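Local coordinates for protein bile acid 7a-dehydratase, BaiE (Clostridium hiranonis DSM 13275, PDB 4L8P) that probably removes water from the 7-alpha-hydroxylated steroid ring system of bile acids as a lyase of the SnoaL-like, cystatin-like fold, at residues G119-E124 with D147-I152. Sequence-based numbering, arbitrary orientation.
Sequences GRWYLE and DKYEKI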
loop_
_atom_site.group_PDB
_atom_site.type_symbol
_atom_site.label_atom_id
_atom_site.label_comp_id
_atom_site.label_asym_id
_atom_site.label_seq_id
_atom_site.Cartn_x
_atom_site.Cartn_y
_atom_site.Cartn_z
ATOM N N GLY A 119 -5.188 -13.435 -5.721
ATOM C CA GLY A 119 -4.873 -12.180 -5.086
ATOM C C GLY A 119 -5.561 -10.992 -5.717
ATOM O O GLY A 119 -5.323 -10.713 -6.898
ATOM N N ARG A 120 -6.390 -10.304 -4.942
ATOM C CA ARG A 120 -6.945 -9.028 -5.363
ATOM C C ARG A 120 -5.992 -7.908 -5.003
ATOM O O ARG A 120 -5.435 -7.854 -3.886
ATOM C CB ARG A 120 -8.291 -8.760 -4.754
ATOM C CG ARG A 120 -9.340 -9.823 -5.041
ATOM C CD ARG A 120 -10.646 -9.321 -4.429
ATOM N NE ARG A 120 -11.807 -10.110 -4.776
ATOM C CZ ARG A 120 -12.673 -9.868 -5.772
ATOM N NH1 ARG A 120 -12.550 -8.845 -6.610
ATOM N NH2 ARG A 120 -13.713 -10.690 -5.927
ATOM N N TRP A 121 -5.801 -7.009 -5.964
ATOM C CA TRP A 121 -4.942 -5.855 -5.782
ATOM C C TRP A 121 -5.665 -4.644 -6.317
ATOM O O TRP A 121 -6.339 -4.730 -7.335
ATOM C CB TRP A 121 -3.616 -6.001 -6.528
ATOM C CG TRP A 121 -2.712 -7.057 -5.932
ATOM C CD1 TRP A 121 -2.705 -8.398 -6.224
ATOM C CD2 TRP A 121 -1.752 -6.856 -4.904
ATOM N NE1 TRP A 121 -1.789 -9.039 -5.439
ATOM C CE2 TRP A 121 -1.161 -8.116 -4.634
ATOM C CE3 TRP A 121 -1.270 -5.726 -4.230
ATOM C CZ2 TRP A 121 -0.136 -8.263 -3.673
ATOM C CZ3 TRP A 121 -0.244 -5.869 -3.313
ATOM C CH2 TRP A 121 0.335 -7.124 -3.062
ATOM N N TYR A 122 -5.447 -3.511 -5.658
ATOM C CA TYR A 122 -6.061 -2.216 -6.041
ATOM C C TYR A 122 -4.906 -1.421 -6.663
ATOM O O TYR A 122 -3.963 -1.042 -5.963
ATOM C CB TYR A 122 -6.612 -1.505 -4.779
ATOM C CG TYR A 122 -7.477 -0.271 -5.046
ATOM C CD1 TYR A 122 -7.180 0.634 -6.069
ATOM C CD2 TYR A 122 -8.592 -0.015 -4.258
ATOM C CE1 TYR A 122 -7.984 1.756 -6.297
ATOM C CE2 TYR A 122 -9.407 1.092 -4.477
ATOM C CZ TYR A 122 -9.086 1.979 -5.489
ATOM O OH TYR A 122 -9.914 3.061 -5.731
ATOM N N LEU A 123 -4.946 -1.226 -7.976
ATOM C CA LEU A 123 -3.859 -0.595 -8.740
ATOM C C LEU A 123 -4.158 0.858 -9.031
ATOM O O LEU A 123 -5.248 1.174 -9.461
ATOM C CB LEU A 123 -3.687 -1.299 -10.087
ATOM C CG LEU A 123 -2.574 -2.300 -10.169
ATOM C CD1 LEU A 123 -1.201 -1.592 -10.129
ATOM C CD2 LEU A 123 -2.771 -3.329 -9.057
ATOM N N GLU A 124 -3.180 1.725 -8.824
ATOM C CA GLU A 124 -3.114 3.038 -9.485
ATOM C C GLU A 124 -1.929 3.021 -10.461
ATOM O O GLU A 124 -0.846 2.617 -10.086
ATOM C CB GLU A 124 -2.886 4.178 -8.477
ATOM C CG GLU A 124 -2.962 5.498 -9.196
ATOM C CD GLU A 124 -2.622 6.723 -8.425
ATOM O OE1 GLU A 124 -2.111 6.661 -7.256
ATOM O OE2 GLU A 124 -2.823 7.805 -9.061
ATOM N N ASP A 147 -5.487 -11.614 -9.479
ATOM C CA ASP A 147 -4.367 -12.450 -9.954
ATOM C C ASP A 147 -4.603 -13.909 -9.567
ATOM O O ASP A 147 -5.248 -14.178 -8.533
ATOM C CB ASP A 147 -3.058 -12.096 -9.253
ATOM C CG ASP A 147 -2.510 -10.717 -9.591
ATOM O OD1 ASP A 147 -2.986 -10.027 -10.541
ATOM O OD2 ASP A 147 -1.532 -10.324 -8.926
ATOM N N LYS A 148 -4.011 -14.810 -10.343
ATOM C CA LYS A 148 -3.939 -16.223 -10.004
ATOM C C LYS A 148 -2.444 -16.587 -9.920
ATOM O O LYS A 148 -1.650 -16.243 -10.827
ATOM C CB LYS A 148 -4.632 -17.100 -11.045
ATOM C CG LYS A 148 -6.109 -16.803 -11.240
ATOM C CD LYS A 148 -6.921 -17.166 -9.999
ATOM C CE LYS A 148 -8.374 -16.711 -10.069
ATOM N NZ LYS A 148 -9.115 -17.289 -8.912
ATOM N N TYR A 149 -2.091 -17.328 -8.870
ATOM C CA TYR A 149 -0.709 -17.709 -8.594
ATOM C C TYR A 149 -0.607 -19.209 -8.489
ATOM O O TYR A 149 -1.573 -19.917 -8.147
ATOM C CB TYR A 149 -0.194 -17.106 -7.271
ATOM C CG TYR A 149 -0.451 -15.624 -7.096
ATOM C CD1 TYR A 149 0.396 -14.664 -7.677
ATOM C CD2 TYR A 149 -1.534 -15.180 -6.390
ATOM C CE1 TYR A 149 0.125 -13.288 -7.536
ATOM C CE2 TYR A 149 -1.786 -13.830 -6.236
ATOM C CZ TYR A 149 -0.939 -12.883 -6.804
ATOM O OH TYR A 149 -1.208 -11.513 -6.650
ATOM N N GLU A 150 0.590 -19.696 -8.730
ATOM C CA GLU A 150 0.871 -21.102 -8.489
ATOM C C GLU A 150 2.231 -21.286 -7.881
ATOM O O GLU A 150 3.133 -20.485 -8.099
ATOM C CB GLU A 150 0.667 -21.911 -9.746
ATOM C CG GLU A 150 1.726 -21.787 -10.792
ATOM C CD GLU A 150 1.433 -22.691 -11.985
ATOM O OE1 GLU A 150 1.136 -23.897 -11.792
ATOM O OE2 GLU A 150 1.518 -22.191 -13.112
ATOM N N LYS A 151 2.346 -22.347 -7.092
ATOM C CA LYS A 151 3.550 -22.637 -6.332
ATOM C C LYS A 151 4.180 -23.885 -6.962
ATOM O O LYS A 151 3.538 -24.925 -7.074
ATOM C CB LYS A 151 3.225 -22.897 -4.864
ATOM C CG LYS A 151 4.459 -22.857 -3.968
ATOM C CD LYS A 151 4.090 -23.098 -2.503
ATOM C CE LYS A 151 5.223 -22.753 -1.568
ATOM N NZ LYS A 151 4.812 -23.015 -0.154
ATOM N N ILE A 152 5.430 -23.737 -7.390
ATOM C CA ILE A 152 6.169 -24.801 -8.078
ATOM C C ILE A 152 7.518 -24.918 -7.394
ATOM O O ILE A 152 8.228 -23.913 -7.269
ATOM C CB ILE A 152 6.339 -24.473 -9.576
ATOM C CG1 ILE A 152 4.965 -24.409 -10.258
ATOM C CG2 ILE A 152 7.249 -25.518 -10.238
ATOM C CD1 ILE A 152 4.967 -23.787 -11.640
#
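Tyr149 OH is gripped from two directions: Trp121 NE1 gives it an indole N-H across the strands at 2.8 Å, and Asp147 OD2 of its own strand takes its proton in a weak bond of 2.6 Å. The N-H of Trp121 reaches the hydroxyl from the pyrrole edge of the indole, with the oxygen 18° out of the ring plane and the bond bent to 142°. The two aromatic side chains cross at about a right angle, joined through this hydrogen bond rather than by stacking. With CG beside its backbone N (chi1 -49°), Tyr149 brings its ring alongside Gly119, CE2 coming within 3.5 Å of Gly119 N. Gly119 has no side chain, and the phenol sits close against its backbone. Asp147 OD2 also lies 3.5 Å from Trp121 CD1. Lys46 makes a salt bridge to that oxygen and a cation-pi contact with Trp121, while Thr161 OG1 holds Asp147 OD1; together they fix the rotation of the carboxylate. Along the backbone, Gly119 and Asp147 form an antiparallel hydrogen-bonded pair, Asp147 N to Gly119 O at 2.7 Å and Gly119 N to Asp147 O at 2.9 Å. This buried patch joins the two central strands of the four-stranded antiparallel sheet of the cystatin-like fold, 116-129 and 137-152. The side chain of Asp147 lies about 5 Å from a bound pentaethylene glycol, probably from the crystallisation liquor, which may mark a pocket. Helix 22-55 covers the patch through Ile42 and Leu45 against Tyr149, which also meets Trp156 and Ile158 of strand 155-172.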